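Local coordinates for protein endo-1,4-beta-xylanase C (Paenibacillus barcinonensis, PDB 4XUR) that hydrolyses internal beta-1,4-xylosidic linkages of xylan and, through the CBM22 module seen here, binds xylo-oligosaccharides such as xylotetraose, at residues A[28-34]-A[59-64]; A[91-97]-A[144-149]. All coordinates share one frame; numbering follows the deposited sequence.

Contact 1 (A[28-34]-A[59-64]). With XYP (beta-D-xylopyranose), chain D; XYP (beta-D-xylopyranose), chain B.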
# COMPACT_ATOMS: atom_id res chain seq x y z
N TRP A 28 4.51 6.76 6.73
CA TRP A 28 3.47 6.52 5.77
C TRP A 28 3.01 7.88 5.17
O TRP A 28 2.91 8.87 5.90
CB TRP A 28 2.31 5.79 6.40
CG TRP A 28 2.60 4.33 6.67
CD1 TRP A 28 3.22 3.82 7.76
CD2 TRP A 28 2.30 3.21 5.81
NE1 TRP A 28 3.33 2.45 7.65
CE2 TRP A 28 2.76 2.04 6.46
CE3 TRP A 28 1.70 3.09 4.55
CZ2 TRP A 28 2.64 0.78 5.91
CZ3 TRP A 28 1.55 1.85 4.00
CH2 TRP A 28 2.03 0.68 4.66
N ARG A 29 2.76 7.92 3.87
CA ARG A 29 2.41 9.18 3.16
C ARG A 29 1.33 8.93 2.09
O ARG A 29 1.16 7.82 1.61
CB ARG A 29 3.58 9.90 2.54
CG ARG A 29 4.34 9.22 1.40
CD ARG A 29 5.30 10.17 0.70
NE ARG A 29 6.09 9.54 -0.35
CZ ARG A 29 5.71 9.34 -1.62
NH1 ARG A 29 4.46 9.68 -2.08
NH2 ARG A 29 6.59 8.78 -2.49
N ALA A 30 0.65 10.02 1.72
CA ALA A 30 -0.23 10.03 0.56
C ALA A 30 0.58 10.09 -0.77
O ALA A 30 1.77 10.50 -0.78
CB ALA A 30 -1.18 11.25 0.68
N ARG A 31 -0.07 9.77 -1.89
CA ARG A 31 0.52 9.84 -3.21
C ARG A 31 0.08 11.08 -4.01
O ARG A 31 0.71 11.43 -5.01
CB ARG A 31 0.20 8.56 -3.97
CG ARG A 31 0.71 7.32 -3.23
CD ARG A 31 0.63 6.03 -4.09
NE ARG A 31 1.62 6.03 -5.13
CZ ARG A 31 1.37 5.82 -6.44
NH1 ARG A 31 0.13 5.64 -6.88
NH2 ARG A 31 2.41 5.81 -7.28
N GLY A 32 -1.03 11.68 -3.59
CA GLY A 32 -1.55 12.93 -4.19
C GLY A 32 -2.20 13.78 -3.13
O GLY A 32 -1.57 14.20 -2.19
N THR A 33 -3.51 14.06 -3.34
CA THR A 33 -4.25 14.96 -2.46
C THR A 33 -5.07 14.26 -1.41
O THR A 33 -5.84 14.88 -0.67
CB THR A 33 -5.17 15.86 -3.32
OG1 THR A 33 -5.97 15.00 -4.14
CG2 THR A 33 -4.36 16.77 -4.17
N GLU A 34 -4.94 12.94 -1.32
CA GLU A 34 -5.71 12.16 -0.33
C GLU A 34 -5.19 12.35 1.13
O GLU A 34 -4.11 12.93 1.37
CB GLU A 34 -5.81 10.69 -0.72
CG GLU A 34 -4.55 9.83 -0.51
CD GLU A 34 -3.48 10.00 -1.53
OE1 GLU A 34 -3.36 11.05 -2.16
OE2 GLU A 34 -2.69 9.01 -1.73
N TYR A 59 -5.19 5.81 -8.06
CA TYR A 59 -3.82 5.69 -7.55
C TYR A 59 -3.54 6.35 -6.17
O TYR A 59 -2.41 6.21 -5.65
CB TYR A 59 -2.82 6.17 -8.61
CG TYR A 59 -2.91 7.60 -9.03
CD1 TYR A 59 -2.34 8.61 -8.25
CD2 TYR A 59 -3.55 7.97 -10.23
CE1 TYR A 59 -2.42 9.94 -8.65
CE2 TYR A 59 -3.61 9.31 -10.63
CZ TYR A 59 -3.04 10.28 -9.83
OH TYR A 59 -3.09 11.63 -10.21
N HIS A 60 -4.52 7.03 -5.61
CA HIS A 60 -4.45 7.49 -4.22
C HIS A 60 -4.52 6.31 -3.27
O HIS A 60 -5.38 5.44 -3.39
CB HIS A 60 -5.58 8.51 -3.93
CG HIS A 60 -5.43 9.77 -4.66
ND1 HIS A 60 -6.41 10.76 -4.65
CD2 HIS A 60 -4.41 10.26 -5.38
CE1 HIS A 60 -5.99 11.78 -5.38
NE2 HIS A 60 -4.78 11.51 -5.83
N GLY A 61 -3.63 6.30 -2.30
CA GLY A 61 -3.50 5.21 -1.35
C GLY A 61 -2.32 5.38 -0.44
O GLY A 61 -1.49 6.28 -0.68
N PRO A 62 -2.25 4.57 0.64
CA PRO A 62 -1.17 4.76 1.62
C PRO A 62 0.16 4.16 1.10
O PRO A 62 0.13 3.04 0.60
CB PRO A 62 -1.69 3.97 2.85
CG PRO A 62 -2.51 2.87 2.25
CD PRO A 62 -3.07 3.38 0.94
N LEU A 63 1.23 4.89 1.22
CA LEU A 63 2.54 4.44 0.72
C LEU A 63 3.58 4.60 1.81
O LEU A 63 3.53 5.57 2.59
CB LEU A 63 2.95 5.31 -0.47
CG LEU A 63 4.33 5.17 -1.14
CD1 LEU A 63 4.25 5.58 -2.63
CD2 LEU A 63 5.45 6.03 -0.52
N VAL A 64 4.57 3.71 1.81
CA VAL A 64 5.77 3.82 2.63
C VAL A 64 7.04 3.35 1.91
O VAL A 64 7.06 2.30 1.24
CB VAL A 64 5.54 3.09 4.01
CG1 VAL A 64 5.41 1.55 3.86
CG2 VAL A 64 6.69 3.41 4.99
C1 XYP D . 1.12 9.50 -10.04
C2 XYP D . 0.79 9.35 -11.49
C3 XYP D . -0.08 8.16 -11.76
C4 XYP D . 0.56 6.91 -11.11
C5 XYP D . 0.91 7.17 -9.65
O2 XYP D . 0.10 10.57 -11.95
O3 XYP D . -0.20 7.91 -13.16
O4 XYP D . -0.35 5.86 -11.18
O5 XYP D . 1.78 8.29 -9.55
O1 XYP B . 0.73 14.59 -7.13
C1 XYP B . 1.93 14.25 -7.88
C2 XYP B . 2.69 13.14 -7.14
C3 XYP B . 2.92 11.85 -7.95
C4 XYP B . 1.66 11.47 -8.71
C5 XYP B . 0.74 12.63 -9.15
O2 XYP B . 3.95 13.59 -6.64
O3 XYP B . 3.22 10.77 -7.00
O4 XYP B . 2.08 10.68 -9.82
O5 XYP B . 1.53 13.84 -9.19
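W28 lays one face of its indole on V64, whose CG1 stands 3.5 Å from the centroid of the six-membered ring, a CH-pi contact; the P62 carbonyl lies at the indole's edge, and P62 CB touches CE3. One residue on, L63 runs alongside R29, its CD2 over one face of the guanidinium and offset toward the rim, 3.5 Å from R29 CZ. Their backbones form a single antiparallel hydrogen-bonded bridge, R29 N to L63 O at 2.8 Å and L63 N to R29 O. R31 crosses L63 at about a right angle. Its chain bends at chi3 (73°), which lets NH1 donate a hydrogen bond to Y59 O (2.9 Å), near the guanidinium plane, while NH2 lies close to C5 of the chain D xylose; E98 forms salt bridges with R29 and R31. These residues belong to the CBM22 beta-sandwich, where an irregular loop is laid along edge strand 63-65 and R31 and Y59 line the xylan-binding cleft. The Y59 ring spreads beneath the chain D sugar, whose C3 lies 3.7 Å above its plane, over the centre. E34, three residues after R31, bends at chi2 (-77°) and stacks its carboxylate on the H60 imidazole with the planes 14° apart; OE1 is 3.5 Å from H60 CD2. OE2 is gripped from opposite faces of the carboxylate by R31 N and G61 N, the latter at 2.9 Å, and OE1 takes G32 N through its syn lone pair, which fixes the rotation of the group. H60 ND1 is bonded to S56 N, and T33 OG1 comes up to H60 CE1 at 3.5 Å.

Contact 2 (A[91-97]-A[144-149]); sequences QVINGSL and MYAETP. With XYP (beta-D-xylopyranose), chain C.
I93 and T148 touch through methyl groups, I93 CD1 to T148 CG2 at 3.6 Å, and I93 CG2 looks more loosely toward A146 CB. On this same apolar face L97 CD2 approaches M144 CB; F80 and F164 of the facing sheet close over A146, and I78 and V169 pack on M144. Past the last bridge between the two segments, V92 crosses the P149 ring obliquely, CG1 meeting CG at 3.6 Å. Between the two faces runs a regular antiparallel ladder: N94 with E147 and S96 with Y145 are hydrogen-bonded pairs, G95 with A146 and L97 with M144 non-hydrogen-bonded ones. The N94 N to E147 O bond is nearly straight (176°), and CA-H...O contacts fill the intervals, such as A146 CA to N94 O. This is the concave sheet of a beta-sandwich carbohydrate-binding module, and its other face, carrying N94, S96, Y145 and E147, forms part of the xylan cleft. N94 sets its amide across P149, while its OD1 is held by S115. S96 puts CB over one face of the Y145 ring, 3.7 Å from the centroid, and its OG donates to E147 OE2 at 2.8 Å, on the anti side and 23° out of the carboxylate plane. E147, extended beyond CG (chi2 -179°), reaches the chain C xylose with both oxygens: sugar O2 donates to OE1 at a short 2.5 Å and sugar O3 to OE2 at 2.8 Å. Y145 OH donates to that same O2 at 3.0 Å. One carboxylate thus accepts two neighbouring sugar hydroxyls while S96 steadies it from the second shell, and sugar O2 both gives and receives, consistent with recognition of both hydroxyl positions.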
# COMPACT_ATOMS: atom_id res chain seq x y z
N GLN A 91 -14.90 -5.11 -4.04
CA GLN A 91 -13.98 -4.24 -4.74
C GLN A 91 -12.54 -4.89 -4.68
O GLN A 91 -12.17 -5.42 -3.67
CB GLN A 91 -13.99 -2.85 -4.09
CG GLN A 91 -12.95 -1.84 -4.59
CD GLN A 91 -13.14 -1.49 -6.05
OE1 GLN A 91 -14.21 -1.01 -6.43
NE2 GLN A 91 -12.10 -1.69 -6.88
N VAL A 92 -11.81 -4.75 -5.77
CA VAL A 92 -10.42 -5.21 -5.86
C VAL A 92 -9.53 -4.18 -5.17
O VAL A 92 -9.69 -2.97 -5.39
CB VAL A 92 -9.97 -5.33 -7.34
CG1 VAL A 92 -8.50 -5.61 -7.42
CG2 VAL A 92 -10.86 -6.39 -8.03
N ILE A 93 -8.57 -4.64 -4.39
CA ILE A 93 -7.49 -3.73 -3.91
C ILE A 93 -6.16 -4.35 -4.35
O ILE A 93 -5.99 -5.53 -4.30
CB ILE A 93 -7.53 -3.57 -2.38
CG1 ILE A 93 -8.72 -2.70 -1.97
CG2 ILE A 93 -6.29 -2.86 -1.87
CD1 ILE A 93 -8.57 -1.21 -2.26
N ASN A 94 -5.24 -3.50 -4.76
CA ASN A 94 -3.97 -3.97 -5.30
C ASN A 94 -2.88 -3.59 -4.32
O ASN A 94 -2.93 -2.52 -3.68
CB ASN A 94 -3.69 -3.26 -6.66
CG ASN A 94 -4.59 -3.75 -7.79
OD1 ASN A 94 -5.37 -4.70 -7.62
ND2 ASN A 94 -4.50 -3.10 -8.94
N GLY A 95 -1.90 -4.46 -4.16
CA GLY A 95 -0.61 -4.02 -3.56
C GLY A 95 0.37 -3.72 -4.69
O GLY A 95 0.51 -4.51 -5.63
N SER A 96 1.05 -2.56 -4.59
CA SER A 96 1.97 -2.09 -5.64
C SER A 96 3.28 -1.56 -5.09
O SER A 96 3.41 -1.25 -3.90
CB SER A 96 1.29 -1.04 -6.48
OG SER A 96 0.14 -1.53 -7.11
N LEU A 97 4.26 -1.45 -5.98
CA LEU A 97 5.53 -0.91 -5.70
C LEU A 97 5.73 0.32 -6.52
O LEU A 97 5.54 0.26 -7.73
CB LEU A 97 6.68 -1.91 -5.97
CG LEU A 97 6.60 -3.27 -5.30
CD1 LEU A 97 7.78 -4.08 -5.81
CD2 LEU A 97 6.57 -3.15 -3.79
N MET A 144 6.28 0.49 -0.97
CA MET A 144 5.08 -0.31 -1.10
C MET A 144 3.85 0.58 -0.94
O MET A 144 3.86 1.51 -0.18
CB MET A 144 5.05 -1.43 -0.10
CG MET A 144 4.93 -1.01 1.35
SD MET A 144 4.80 -2.49 2.38
CE MET A 144 3.22 -3.12 1.81
N TYR A 145 2.76 0.29 -1.66
CA TYR A 145 1.54 1.04 -1.48
C TYR A 145 0.31 0.22 -1.83
O TYR A 145 0.45 -0.83 -2.50
CB TYR A 145 1.55 2.38 -2.25
CG TYR A 145 1.55 2.34 -3.75
CD1 TYR A 145 2.74 2.21 -4.43
CD2 TYR A 145 0.37 2.55 -4.49
CE1 TYR A 145 2.76 2.21 -5.81
CE2 TYR A 145 0.37 2.56 -5.88
CZ TYR A 145 1.58 2.42 -6.53
OH TYR A 145 1.65 2.43 -7.92
N ALA A 146 -0.85 0.69 -1.36
CA ALA A 146 -2.11 0.07 -1.77
C ALA A 146 -2.92 1.02 -2.59
O ALA A 146 -2.87 2.22 -2.39
CB ALA A 146 -2.94 -0.34 -0.53
N GLU A 147 -3.73 0.45 -3.50
CA GLU A 147 -4.55 1.25 -4.41
C GLU A 147 -5.67 0.39 -4.98
O GLU A 147 -5.76 -0.78 -4.72
CB GLU A 147 -3.71 1.79 -5.54
CG GLU A 147 -3.12 0.71 -6.46
CD GLU A 147 -2.29 1.28 -7.57
OE1 GLU A 147 -2.47 2.49 -7.95
OE2 GLU A 147 -1.44 0.53 -8.08
N THR A 148 -6.55 1.02 -5.76
CA THR A 148 -7.53 0.27 -6.58
C THR A 148 -7.03 0.17 -8.05
O THR A 148 -6.10 0.85 -8.48
CB THR A 148 -8.94 0.90 -6.50
OG1 THR A 148 -8.86 2.32 -6.66
CG2 THR A 148 -9.49 0.64 -5.18
N PRO A 149 -7.66 -0.73 -8.80
CA PRO A 149 -7.10 -0.93 -10.19
C PRO A 149 -7.06 0.32 -11.04
O PRO A 149 -7.96 1.11 -11.04
CB PRO A 149 -8.06 -1.98 -10.76
CG PRO A 149 -8.51 -2.78 -9.59
CD PRO A 149 -8.65 -1.74 -8.48
C1 XYP C . 0.25 4.59 -11.36
C2 XYP C . -0.63 3.48 -10.79
C3 XYP C . -0.06 2.10 -11.08
C4 XYP C . 0.29 1.98 -12.59
C5 XYP C . 1.12 3.18 -13.06
O2 XYP C . -0.70 3.62 -9.38
O3 XYP C . -0.98 1.09 -10.75
O4 XYP C . 1.05 0.76 -12.75
O5 XYP C . 0.43 4.38 -12.81

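From the N terminus, the loop after strand 16-18 first meets the approach to strand 63-65, so contact 1 closes a loop holding strands 35-40 and 48-53 before contact 2 opens. The later contact spans strands 109-119 and 124-131 between its partners, 91-97 and 144-149; the two loops follow in series, neither nesting nor crossing. They join edge to edge in one four-stranded sheet, since strand 63-65 pairs with strand 139-147: V64 O to M144 N at 3.0 Å and P62 O to A146 N are probable hydrogen bonds. Beside this seam R31 makes a cation-pi contact with Y145, so both contacts contribute residues to the xylan-binding pocket.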